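Local coordinates for sorbitol dehydrogenase (Gluconobacter oxydans, PDB 5ITG), which probably catalyses the NAD(P)-dependent oxidation of D-sorbitol to L-sorbose, as a Rossmann-fold member of the mannitol dehydrogenase family, at residues Ile24-Val29 with Ala56-Gly61; Tyr44-Leu49 with Met98-Asp103; Ile123-Met128 with Gly272-Glu277. One frame throughout, in Å; residues are numbered along the deposited sequence.

Contact 1: residues Ile24-Val29 with Ala56-Gly61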
ATOM      1  N   ILE A  24       8.939  15.730  23.109  1.00 30.36           N
ATOM      2  CA  ILE A  24       9.329  15.367  21.754  1.00 29.03           C
ATOM      3  C   ILE A  24       9.540  16.568  20.838  1.00 29.08           C
ATOM      4  O   ILE A  24       8.855  17.586  20.955  1.00 28.84           O
ATOM      5  CB  ILE A  24       8.295  14.401  21.114  1.00 27.99           C
ATOM      6  CG1 ILE A  24       6.935  15.089  20.957  1.00 26.26           C
ATOM      7  CG2 ILE A  24       8.152  13.165  21.985  1.00 26.86           C
ATOM      8  CD1 ILE A  24       5.881  14.222  20.278  1.00 25.57           C
ATOM      9  N   LYS A  25      10.506  16.435  19.933  1.00 28.35           N
ATOM     10  CA  LYS A  25      10.842  17.481  18.970  1.00 31.07           C
ATOM     11  C   LYS A  25      10.825  16.920  17.543  1.00 29.95           C
ATOM     12  O   LYS A  25      11.165  15.757  17.320  1.00 28.98           O
ATOM     13  CB  LYS A  25      12.226  18.053  19.288  1.00 33.28           C
ATOM     14  CG  LYS A  25      12.306  18.750  20.645  1.00 36.92           C
ATOM     15  CD  LYS A  25      13.729  19.178  20.971  1.00 38.56           C
ATOM     16  CE  LYS A  25      13.776  20.058  22.223  1.00 39.97           C
ATOM     17  NZ  LYS A  25      13.275  19.367  23.447  1.00 39.94           N
ATOM     18  N   PRO A  26      10.445  17.751  16.557  1.00 29.61           N
ATOM     19  CA  PRO A  26      10.365  17.381  15.136  1.00 28.96           C
ATOM     20  C   PRO A  26      11.659  16.854  14.502  1.00 28.63           C
ATOM     21  O   PRO A  26      12.728  17.455  14.641  1.00 28.59           O
ATOM     22  CB  PRO A  26       9.896  18.672  14.466  1.00 29.23           C
ATOM     23  CG  PRO A  26       9.111  19.357  15.552  1.00 30.41           C
ATOM     24  CD  PRO A  26       9.997  19.142  16.755  1.00 28.66           C
ATOM     25  N   GLY A  27      11.546  15.728  13.799  1.00 26.07           N
ATOM     26  CA  GLY A  27      12.691  15.138  13.129  1.00 22.71           C
ATOM     27  C   GLY A  27      12.318  14.680  11.729  1.00 21.58           C
ATOM     28  O   GLY A  27      13.181  14.341  10.912  1.00 20.04           O
ATOM     29  N   ILE A  28      11.018  14.678  11.455  1.00 20.60           N
ATOM     30  CA  ILE A  28      10.483  14.242  10.168  1.00 20.38           C
ATOM     31  C   ILE A  28       9.414  15.203   9.656  1.00 19.20           C
ATOM     32  O   ILE A  28       8.583  15.690  10.429  1.00 19.33           O
ATOM     33  CB  ILE A  28       9.793  12.852  10.294  1.00 20.81           C
ATOM     34  CG1 ILE A  28      10.761  11.831  10.886  1.00 22.88           C
ATOM     35  CG2 ILE A  28       9.285  12.386   8.925  1.00 20.78           C
ATOM     36  CD1 ILE A  28      10.069  10.563  11.361  1.00 20.63           C
ATOM     37  N   VAL A  29       9.447  15.481   8.359  1.00 19.49           N
ATOM     38  CA  VAL A  29       8.422  16.306   7.734  1.00 18.80           C
ATOM     39  C   VAL A  29       7.715  15.342   6.791  1.00 19.50           C
ATOM     40  O   VAL A  29       8.366  14.663   5.994  1.00 19.37           O
ATOM     41  CB  VAL A  29       9.016  17.469   6.921  1.00 20.44           C
ATOM     42  CG1 VAL A  29       7.947  18.051   5.991  1.00 18.85           C
ATOM     43  CG2 VAL A  29       9.521  18.546   7.860  1.00 17.84           C
ATOM     44  N   ALA A  56       9.596  13.676  16.191  1.00 25.06           N
ATOM     45  CA  ALA A  56       8.202  14.074  16.049  1.00 24.47           C
ATOM     46  C   ALA A  56       7.991  14.344  14.573  1.00 21.85           C
ATOM     47  O   ALA A  56       8.954  14.563  13.839  1.00 21.21           O
ATOM     48  CB  ALA A  56       7.917  15.337  16.858  1.00 24.82           C
ATOM     49  N   ILE A  57       6.738  14.344  14.136  1.00 21.99           N
ATOM     50  CA  ILE A  57       6.440  14.567  12.725  1.00 20.38           C
ATOM     51  C   ILE A  57       5.692  15.870  12.459  1.00 19.52           C
ATOM     52  O   ILE A  57       4.733  16.190  13.146  1.00 19.15           O
ATOM     53  CB  ILE A  57       5.579  13.410  12.149  1.00 19.20           C
ATOM     54  CG1 ILE A  57       6.289  12.066  12.341  1.00 20.18           C
ATOM     55  CG2 ILE A  57       5.322  13.641  10.673  1.00 19.02           C
ATOM     56  CD1 ILE A  57       5.396  10.859  12.029  1.00 17.27           C
ATOM     57  N   VAL A  58       6.141  16.613  11.452  1.00 20.38           N
ATOM     58  CA  VAL A  58       5.480  17.850  11.054  1.00 21.70           C
ATOM     59  C   VAL A  58       4.776  17.499   9.746  1.00 20.39           C
ATOM     60  O   VAL A  58       5.434  17.208   8.752  1.00 19.57           O
ATOM     61  CB  VAL A  58       6.488  18.987  10.772  1.00 23.62           C
ATOM     62  CG1 VAL A  58       5.744  20.226  10.306  1.00 27.00           C
ATOM     63  CG2 VAL A  58       7.302  19.292  12.020  1.00 26.54           C
ATOM     64  N   GLY A  59       3.448  17.516   9.749  1.00 20.10           N
ATOM     65  CA  GLY A  59       2.714  17.170   8.543  1.00 21.76           C
ATOM     66  C   GLY A  59       2.445  18.339   7.617  1.00 23.08           C
ATOM     67  O   GLY A  59       2.210  19.461   8.070  1.00 24.92           O
ATOM     68  N   VAL A  60       2.472  18.079   6.313  1.00 22.24           N
ATOM     69  CA  VAL A  60       2.225  19.121   5.326  1.00 21.21           C
ATOM     70  C   VAL A  60       1.231  18.688   4.255  1.00 22.30           C
ATOM     71  O   VAL A  60       1.390  17.638   3.630  1.00 21.73           O
ATOM     72  CB  VAL A  60       3.533  19.547   4.614  1.00 20.96           C
ATOM     73  CG1 VAL A  60       3.245  20.674   3.629  1.00 20.78           C
ATOM     74  CG2 VAL A  60       4.564  19.986   5.633  1.00 20.22           C
ATOM     75  N   GLY A  61       0.197  19.502   4.059  1.00 21.86           N
ATOM     76  CA  GLY A  61      -0.794  19.215   3.036  1.00 22.75           C
ATOM     77  C   GLY A  61      -0.427  20.061   1.829  1.00 23.66           C
ATOM     78  O   GLY A  61      -0.070  21.230   1.985  1.00 24.50           O
TER
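Gly27 and Ile28 both direct their backbone N-H groups at one carbonyl, that of Ala56. Gly27 N lies 2.8 Å from Ala56 O, and Ile28 N makes a longer bond to the same oxygen. This shared acceptor marks a beta bulge: Pro26 pairs with Ala56, Ile28 already with Ile57, and Gly27 is the extra residue. Pro26 can stand here, since this pairing asks no N-H of it: the bonds use Gly27 N and Lys25 O, which receives Ala56 N at 2.8 Å. Past the bulge the parallel pairing is regular, with Val58 N bonded to Ile28 O.

Val29 can be followed outward. Its CB lies 4.0 Å from Val58 O. CG1, set opposite the backbone N (chi1 164°), stays near that oxygen and reaches Val60 CG2 at 3.9 Å, while CG2 leans toward Val58 CB. Farther back on this face, Val58 CG2 presses on Pro26 CB at 3.6 Å. Helix 111-119 covers this valine face through His117, Leu118 and Val114. On the other face Ile28 and Ile57 run alongside one another, Ile28 CB against Ile57 CG1. Branching at CB makes valine and isoleucine natural strand residues, and the short side chain of Ala56 suits a place closed in by Lys25 O, Ile24 CD1, the Pro26 ring and Arg102.

Two parallel neighbouring strands, 26-31 and 56-61, joined through helices 35-39 and 41-46, form the beta-alpha-beta crossover that opens a Rossmann fold, the part that in this superfamily typically carries the dinucleotide site.

Contact 2: residues Tyr44-Leu49 with Met98-Asp103; sequences YVEQIL and MGALRD
Glu46 carries the polar side of this contact by reaching from the helix to the backbone at Gly99. Its OE2 accepts the N-H of Gly99, N to OE2 2.9 Å, in a fairly straight bond (158°), from the syn side but tilted out of the carboxylate plane. A weak second bond joins the same nitrogen to OE1, so one N-H is forked between both oxygens. OE1 is also hydrogen-bonded to the hydroxyl of Tyr19. The chain extends first, CG opposite the backbone N (chi1 -178°), then bends at chi2 (84°), which swings the carboxylate across to Gly99. A leucine in its place would probably leave Gly99 N-H and the Tyr19 hydroxyl without their acceptor in a buried setting. On the far side of the same turn, Arg102 NE holds Gly99 O at 2.7 Å, in the carbonyl plane. OE1 is also a close neighbour of the Ala100 methyl, 3.4 Å from its CB.

The apolar contacts lie beside the carboxylate. Met98, present as selenomethionine, is bent at chi2 and chi3 and crosses the methylene part of Glu46, its SE 4.1 Å from Glu46 CG. Ala100 offers only a methyl, and its CB lies 4.2 Å from Leu49 CD2, with Val45 CG1 at a similar distance.

Both the N-H and the carbonyl of Gly99 are thus claimed by side chains, which fixes the turn where strand 93-106 is interrupted. Because a backbone N-H can only donate, the site is consistent with an ionised carboxylate, whose burial these bonds are likely to help pay for.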
ATOM      1  N   TYR A  44       4.394   3.592  13.804  1.00 18.69           N
ATOM      2  CA  TYR A  44       5.708   3.071  14.188  1.00 20.45           C
ATOM      3  C   TYR A  44       6.531   4.109  14.948  1.00 20.55           C
ATOM      4  O   TYR A  44       7.195   3.785  15.938  1.00 21.10           O
ATOM      5  CB  TYR A  44       6.482   2.595  12.950  1.00 19.03           C
ATOM      6  CG  TYR A  44       5.982   1.278  12.392  1.00 21.15           C
ATOM      7  CD1 TYR A  44       6.326   0.066  12.996  1.00 20.61           C
ATOM      8  CD2 TYR A  44       5.155   1.244  11.267  1.00 20.99           C
ATOM      9  CE1 TYR A  44       5.860  -1.154  12.492  1.00 20.17           C
ATOM     10  CE2 TYR A  44       4.680   0.032  10.754  1.00 20.93           C
ATOM     11  CZ  TYR A  44       5.034  -1.160  11.369  1.00 21.10           C
ATOM     12  OH  TYR A  44       4.556  -2.350  10.864  1.00 18.90           O
ATOM     13  N   VAL A  45       6.483   5.358  14.494  1.00 20.31           N
ATOM     14  CA  VAL A  45       7.228   6.414  15.159  1.00 22.00           C
ATOM     15  C   VAL A  45       6.732   6.588  16.594  1.00 23.29           C
ATOM     16  O   VAL A  45       7.525   6.794  17.520  1.00 24.98           O
ATOM     17  CB  VAL A  45       7.100   7.747  14.385  1.00 23.74           C
ATOM     18  CG1 VAL A  45       7.661   8.898  15.213  1.00 24.52           C
ATOM     19  CG2 VAL A  45       7.858   7.638  13.063  1.00 21.63           C
ATOM     20  N   GLU A  46       5.419   6.486  16.772  1.00 23.01           N
ATOM     21  CA  GLU A  46       4.797   6.625  18.083  1.00 24.19           C
ATOM     22  C   GLU A  46       5.418   5.664  19.098  1.00 25.87           C
ATOM     23  O   GLU A  46       5.494   5.970  20.290  1.00 25.64           O
ATOM     24  CB  GLU A  46       3.294   6.341  17.976  1.00 27.23           C
ATOM     25  CG  GLU A  46       2.523   6.489  19.278  1.00 28.11           C
ATOM     26  CD  GLU A  46       2.121   7.924  19.551  1.00 30.19           C
ATOM     27  OE1 GLU A  46       2.804   8.838  19.045  1.00 30.33           O
ATOM     28  OE2 GLU A  46       1.128   8.138  20.277  1.00 31.43           O
ATOM     29  N   GLN A  47       5.871   4.511  18.614  1.00 25.58           N
ATOM     30  CA  GLN A  47       6.455   3.486  19.474  1.00 26.95           C
ATOM     31  C   GLN A  47       7.947   3.616  19.768  1.00 27.32           C
ATOM     32  O   GLN A  47       8.487   2.841  20.550  1.00 28.78           O
ATOM     33  CB  GLN A  47       6.174   2.108  18.881  1.00 28.40           C
ATOM     34  CG  GLN A  47       4.694   1.818  18.705  1.00 29.07           C
ATOM     35  CD  GLN A  47       4.449   0.583  17.865  1.00 34.22           C
ATOM     36  OE1 GLN A  47       4.779  -0.534  18.271  1.00 36.02           O
ATOM     37  NE2 GLN A  47       3.877   0.777  16.676  1.00 32.37           N
ATOM     38  N   ILE A  48       8.621   4.577  19.147  1.00 26.37           N
ATOM     39  CA  ILE A  48      10.045   4.769  19.412  1.00 27.57           C
ATOM     40  C   ILE A  48      10.321   6.167  19.959  1.00 28.51           C
ATOM     41  O   ILE A  48      11.462   6.513  20.258  1.00 30.14           O
ATOM     42  CB  ILE A  48      10.903   4.536  18.138  1.00 28.48           C
ATOM     43  CG1 ILE A  48      10.378   5.378  16.973  1.00 26.22           C
ATOM     44  CG2 ILE A  48      10.896   3.058  17.770  1.00 29.44           C
ATOM     45  CD1 ILE A  48      10.657   6.865  17.099  1.00 26.01           C
ATOM     46  N   LEU A  49       9.265   6.964  20.099  1.00 29.19           N
ATOM     47  CA  LEU A  49       9.392   8.328  20.598  1.00 32.43           C
ATOM     48  C   LEU A  49       9.816   8.355  22.070  1.00 34.25           C
ATOM     49  O   LEU A  49      10.378   9.341  22.550  1.00 32.43           O
ATOM     50  CB  LEU A  49       8.061   9.060  20.415  1.00 32.86           C
ATOM     51  CG  LEU A  49       8.085  10.399  19.670  1.00 35.43           C
ATOM     52  CD1 LEU A  49       8.997  10.323  18.457  1.00 33.54           C
ATOM     53  CD2 LEU A  49       6.668  10.758  19.250  1.00 34.30           C
HETATM   54  N   MSE A  98      -2.969   9.081  19.370  1.00 26.90           N
HETATM   55  CA  MSE A  98      -1.647   9.248  18.782  1.00 27.28           C
HETATM   56  C   MSE A  98      -1.090  10.662  18.945  1.00 25.98           C
HETATM   57  O   MSE A  98      -1.782  11.636  18.668  1.00 27.39           O
HETATM   58  CB  MSE A  98      -1.729   8.913  17.294  1.00 29.25           C
HETATM   59  CG  MSE A  98      -2.304   7.539  16.997  1.00 33.41           C
HETATM   60 SE   MSE A  98      -0.944   6.189  17.078  0.79 37.97          SE
HETATM   61  CE  MSE A  98      -0.033   6.666  15.439  1.00 35.40           C
ATOM     62  N   GLY A  99       0.169  10.768  19.361  1.00 25.02           N
ATOM     63  CA  GLY A  99       0.769  12.078  19.540  1.00 24.57           C
ATOM     64  C   GLY A  99       1.979  12.414  18.677  1.00 24.47           C
ATOM     65  O   GLY A  99       2.500  13.527  18.758  1.00 23.68           O
ATOM     66  N   ALA A 100       2.416  11.479  17.835  1.00 22.51           N
ATOM     67  CA  ALA A 100       3.589  11.693  16.984  1.00 23.15           C
ATOM     68  C   ALA A 100       3.530  12.898  16.035  1.00 23.13           C
ATOM     69  O   ALA A 100       4.556  13.522  15.760  1.00 22.35           O
ATOM     70  CB  ALA A 100       3.888  10.423  16.184  1.00 23.36           C
ATOM     71  N   LEU A 101       2.340  13.212  15.532  1.00 22.85           N
ATOM     72  CA  LEU A 101       2.151  14.335  14.612  1.00 24.51           C
ATOM     73  C   LEU A 101       2.001  15.600  15.448  1.00 25.81           C
ATOM     74  O   LEU A 101       0.945  15.832  16.033  1.00 24.99           O
ATOM     75  CB  LEU A 101       0.892  14.109  13.772  1.00 22.09           C
ATOM     76  CG  LEU A 101       0.547  15.106  12.665  1.00 22.34           C
ATOM     77  CD1 LEU A 101       1.655  15.136  11.620  1.00 23.82           C
ATOM     78  CD2 LEU A 101      -0.769  14.699  12.032  1.00 22.63           C
ATOM     79  N   ARG A 102       3.053  16.417  15.495  1.00 26.40           N
ATOM     80  CA  ARG A 102       3.032  17.624  16.315  1.00 28.67           C
ATOM     81  C   ARG A 102       2.604  18.922  15.644  1.00 30.30           C
ATOM     82  O   ARG A 102       2.382  19.924  16.318  1.00 30.08           O
ATOM     83  CB  ARG A 102       4.394  17.815  16.988  1.00 29.15           C
ATOM     84  CG  ARG A 102       4.690  16.801  18.095  1.00 29.55           C
ATOM     85  CD  ARG A 102       3.720  16.939  19.268  1.00 29.32           C
ATOM     86  NE  ARG A 102       2.490  16.168  19.085  1.00 31.75           N
ATOM     87  CZ  ARG A 102       1.261  16.664  19.215  1.00 32.51           C
ATOM     88  NH1 ARG A 102       1.085  17.942  19.526  1.00 33.68           N
ATOM     89  NH2 ARG A 102       0.204  15.878  19.043  1.00 32.31           N
ATOM     90  N   ASP A 103       2.496  18.918  14.322  1.00 31.89           N
ATOM     91  CA  ASP A 103       2.054  20.112  13.620  1.00 32.85           C
ATOM     92  C   ASP A 103       1.523  19.708  12.258  1.00 33.73           C
ATOM     93  O   ASP A 103       1.974  18.719  11.673  1.00 33.56           O
ATOM     94  CB  ASP A 103       3.205  21.108  13.447  1.00 34.04           C
ATOM     95  CG  ASP A 103       2.722  22.554  13.378  1.00 37.10           C
ATOM     96  OD1 ASP A 103       1.543  22.783  13.025  1.00 35.61           O
ATOM     97  OD2 ASP A 103       3.530  23.463  13.674  1.00 38.53           O
TER

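Contact 3: residues Ile123-Met128 with Gly272-Glu277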
ATOM      1  N   ILE A 123      15.524  18.209  11.175  1.00 24.39           N
ATOM      2  CA  ILE A 123      14.704  17.453  10.231  1.00 24.24           C
ATOM      3  C   ILE A 123      15.673  16.633   9.385  1.00 23.95           C
ATOM      4  O   ILE A 123      16.386  17.172   8.539  1.00 24.61           O
ATOM      5  CB  ILE A 123      13.877  18.394   9.339  1.00 24.46           C
ATOM      6  CG1 ILE A 123      12.783  19.057  10.180  1.00 25.99           C
ATOM      7  CG2 ILE A 123      13.289  17.631   8.163  1.00 24.13           C
ATOM      8  CD1 ILE A 123      11.903  18.072  10.942  1.00 24.52           C
ATOM      9  N   ARG A 124      15.704  15.331   9.635  1.00 22.80           N
ATOM     10  CA  ARG A 124      16.620  14.439   8.934  1.00 21.88           C
ATOM     11  C   ARG A 124      15.948  13.479   7.952  1.00 20.94           C
ATOM     12  O   ARG A 124      16.616  12.770   7.193  1.00 20.59           O
ATOM     13  CB  ARG A 124      17.433  13.671   9.971  1.00 24.87           C
ATOM     14  CG  ARG A 124      18.277  14.588  10.848  1.00 25.31           C
ATOM     15  CD  ARG A 124      19.004  13.823  11.940  1.00 31.70           C
ATOM     16  NE  ARG A 124      18.203  13.657  13.145  1.00 35.74           N
ATOM     17  CZ  ARG A 124      18.538  12.861  14.158  1.00 36.38           C
ATOM     18  NH1 ARG A 124      19.660  12.152  14.106  1.00 36.53           N
ATOM     19  NH2 ARG A 124      17.756  12.781  15.224  1.00 36.12           N
ATOM     20  N   ILE A 125      14.621  13.459   7.970  1.00 20.34           N
ATOM     21  CA  ILE A 125      13.859  12.611   7.066  1.00 18.45           C
ATOM     22  C   ILE A 125      12.644  13.351   6.537  1.00 16.28           C
ATOM     23  O   ILE A 125      11.941  14.026   7.282  1.00 16.86           O
ATOM     24  CB  ILE A 125      13.339  11.333   7.764  1.00 16.66           C
ATOM     25  CG1 ILE A 125      14.511  10.417   8.133  1.00 17.52           C
ATOM     26  CG2 ILE A 125      12.368  10.595   6.832  1.00 17.15           C
ATOM     27  CD1 ILE A 125      14.097   9.237   8.997  1.00 18.94           C
ATOM     28  N   VAL A 126      12.409  13.216   5.243  1.00 16.11           N
ATOM     29  CA  VAL A 126      11.248  13.814   4.608  1.00 18.88           C
ATOM     30  C   VAL A 126      10.463  12.648   4.007  1.00 15.85           C
ATOM     31  O   VAL A 126      10.886  12.053   3.020  1.00 19.72           O
ATOM     32  CB  VAL A 126      11.659  14.800   3.490  1.00 18.55           C
ATOM     33  CG1 VAL A 126      10.420  15.321   2.780  1.00 21.19           C
ATOM     34  CG2 VAL A 126      12.452  15.957   4.088  1.00 18.71           C
ATOM     35  N   SER A 127       9.336  12.302   4.616  1.00 18.35           N
ATOM     36  CA  SER A 127       8.533  11.185   4.124  1.00 17.71           C
ATOM     37  C   SER A 127       7.321  11.669   3.348  1.00 19.23           C
ATOM     38  O   SER A 127       7.019  12.864   3.341  1.00 20.98           O
ATOM     39  CB  SER A 127       8.107  10.280   5.290  1.00 19.44           C
ATOM     40  OG  SER A 127       7.377  10.984   6.280  1.00 19.16           O
HETATM   41  N   MSE A 128       6.630  10.748   2.681  1.00 20.46           N
HETATM   42  CA  MSE A 128       5.467  11.132   1.896  1.00 20.69           C
HETATM   43  C   MSE A 128       4.558   9.973   1.485  1.00 19.58           C
HETATM   44  O   MSE A 128       5.000   8.838   1.316  1.00 19.94           O
HETATM   45  CB  MSE A 128       5.938  11.859   0.633  1.00 21.77           C
HETATM   46  CG  MSE A 128       6.777  10.969  -0.277  1.00 25.03           C
HETATM   47 SE   MSE A 128       7.867  11.932  -1.555  0.89 32.38          SE
HETATM   48  CE  MSE A 128       8.976  12.884  -0.275  1.00 26.06           C
ATOM     49  N   GLY A 272      21.013   9.828   9.685  1.00 27.32           N
ATOM     50  CA  GLY A 272      20.382   9.222  10.843  1.00 25.01           C
ATOM     51  C   GLY A 272      18.922   8.845  10.670  1.00 24.82           C
ATOM     52  O   GLY A 272      18.252   9.286   9.735  1.00 23.15           O
ATOM     53  N   ARG A 273      18.432   8.027  11.594  1.00 25.04           N
ATOM     54  CA  ARG A 273      17.048   7.568  11.570  1.00 25.22           C
ATOM     55  C   ARG A 273      16.633   7.082  12.949  1.00 25.24           C
ATOM     56  O   ARG A 273      17.479   6.772  13.791  1.00 24.72           O
ATOM     57  CB  ARG A 273      16.885   6.407  10.589  1.00 24.09           C
ATOM     58  CG  ARG A 273      17.639   5.141  11.003  1.00 24.38           C
ATOM     59  CD  ARG A 273      17.155   3.932  10.212  1.00 22.66           C
ATOM     60  NE  ARG A 273      17.956   2.721  10.423  1.00 21.23           N
ATOM     61  CZ  ARG A 273      17.907   1.954  11.508  1.00 21.55           C
ATOM     62  NH1 ARG A 273      17.094   2.257  12.513  1.00 21.67           N
ATOM     63  NH2 ARG A 273      18.666   0.862  11.576  1.00 22.98           N
ATOM     64  N   PRO A 274      15.317   7.016  13.200  1.00 25.22           N
ATOM     65  CA  PRO A 274      14.810   6.552  14.494  1.00 25.32           C
ATOM     66  C   PRO A 274      15.157   5.068  14.646  1.00 25.87           C
ATOM     67  O   PRO A 274      15.472   4.396  13.661  1.00 25.30           O
ATOM     68  CB  PRO A 274      13.302   6.755  14.373  1.00 26.44           C
ATOM     69  CG  PRO A 274      13.158   7.825  13.333  1.00 27.53           C
ATOM     70  CD  PRO A 274      14.222   7.486  12.337  1.00 25.18           C
ATOM     71  N   PRO A 275      15.114   4.540  15.879  1.00 24.95           N
ATOM     72  CA  PRO A 275      15.426   3.124  16.094  1.00 24.30           C
ATOM     73  C   PRO A 275      14.173   2.298  15.791  1.00 23.85           C
ATOM     74  O   PRO A 275      13.648   1.600  16.653  1.00 25.01           O
ATOM     75  CB  PRO A 275      15.808   3.088  17.568  1.00 25.49           C
ATOM     76  CG  PRO A 275      14.854   4.094  18.162  1.00 23.74           C
ATOM     77  CD  PRO A 275      14.911   5.238  17.165  1.00 25.54           C
ATOM     78  N   LEU A 276      13.704   2.394  14.550  1.00 24.09           N
ATOM     79  CA  LEU A 276      12.493   1.706  14.099  1.00 23.52           C
ATOM     80  C   LEU A 276      12.444   0.195  14.338  1.00 21.95           C
ATOM     81  O   LEU A 276      11.360  -0.373  14.494  1.00 20.32           O
ATOM     82  CB  LEU A 276      12.254   2.020  12.617  1.00 21.97           C
ATOM     83  CG  LEU A 276      12.090   3.518  12.327  1.00 23.12           C
ATOM     84  CD1 LEU A 276      12.005   3.775  10.823  1.00 23.55           C
ATOM     85  CD2 LEU A 276      10.846   4.021  13.022  1.00 21.75           C
ATOM     86  N   GLU A 277      13.595  -0.469  14.357  1.00 23.38           N
ATOM     87  CA  GLU A 277      13.587  -1.906  14.608  1.00 24.08           C
ATOM     88  C   GLU A 277      12.885  -2.187  15.937  1.00 24.48           C
ATOM     89  O   GLU A 277      12.162  -3.174  16.071  1.00 25.64           O
ATOM     90  CB  GLU A 277      15.013  -2.473  14.628  1.00 28.57           C
ATOM     91  CG  GLU A 277      15.947  -1.888  15.683  1.00 31.23           C
ATOM     92  CD  GLU A 277      16.293  -0.429  15.430  1.00 35.44           C
ATOM     93  OE1 GLU A 277      16.485  -0.055  14.256  1.00 34.02           O
ATOM     94  OE2 GLU A 277      16.390   0.340  16.413  1.00 38.37           O
TER
HETATM   95  O   HOH W   1      18.449  10.563   7.466  1.00 22.05           O
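Ile125 ends against the proline ring of Pro274, its methyl CD1 3.8 Å from Pro274 CD. The isoleucine is at full stretch: CG1 lies opposite the carbonyl carbon and the outer torsion is extended (chi2 172°), so CD1 projects from the strand into the loop, where it also borders Arg273 CA and the carbonyl of Gly272. The ethyl arm of isoleucine is long enough to reach the loop and touch several of its backbone atoms, and the rigid proline ring presents a fixed surface to it.

Arg124, just ahead of the strand, is bent instead. Its chain runs straight and then turns at chi3 (-87°), bringing NH1 to 4.4 Å from Gly272 CA. The backbone itself calls for glycine there, since at its positive phi (85°) a CB would be jammed against the preceding carbonyl; the closeness of Arg124 NH1, as modelled, may add to this. The two backbones are also joined by a water, which donates to Arg124 O at 2.9 Å and to Gly272 O at 2.6 Å.

CB of Arg273 points away from the strand, and its guanidinium braces its own loop. Its NH1 bonds to Pro274 O at 2.9 Å and forms a salt bridge with Glu277 OE1 at 3.0 Å, while NE pairs with Asp267. This grip spans the inverse gamma turn centred on Pro275.

Trp55 touches both Arg124 and Pro274, and Phe269 joins Ile125. Strand 125-128 itself runs between parallel strands 26-31 and 184-187, whose Thr184 and Met186 also pack on Ile125, and the loop leads on to strand 282-284, where Met283 meets Arg273.

In the fold
All three contacts lie in the Rossmann domain and reach one sheet, in which strands 125-128, 26-31, 56-61 and 93-106 are successive neighbours. The centre of contact 1 is about 9 Å from that of contact 2 and about 10 Å from that of contact 3; the centres of 2 and 3 are about 12 Å apart. Along the chain contacts 1 and 2 interleave, helix 41-46 falling between the strands of contact 1, whereas contact 3 opens later and brings in the distant 272-277 loop. That loop also meets contact 2, where Ile48 packs on Pro274 and Pro275. Early and late parts of the domain are thus tied to the same parallel core.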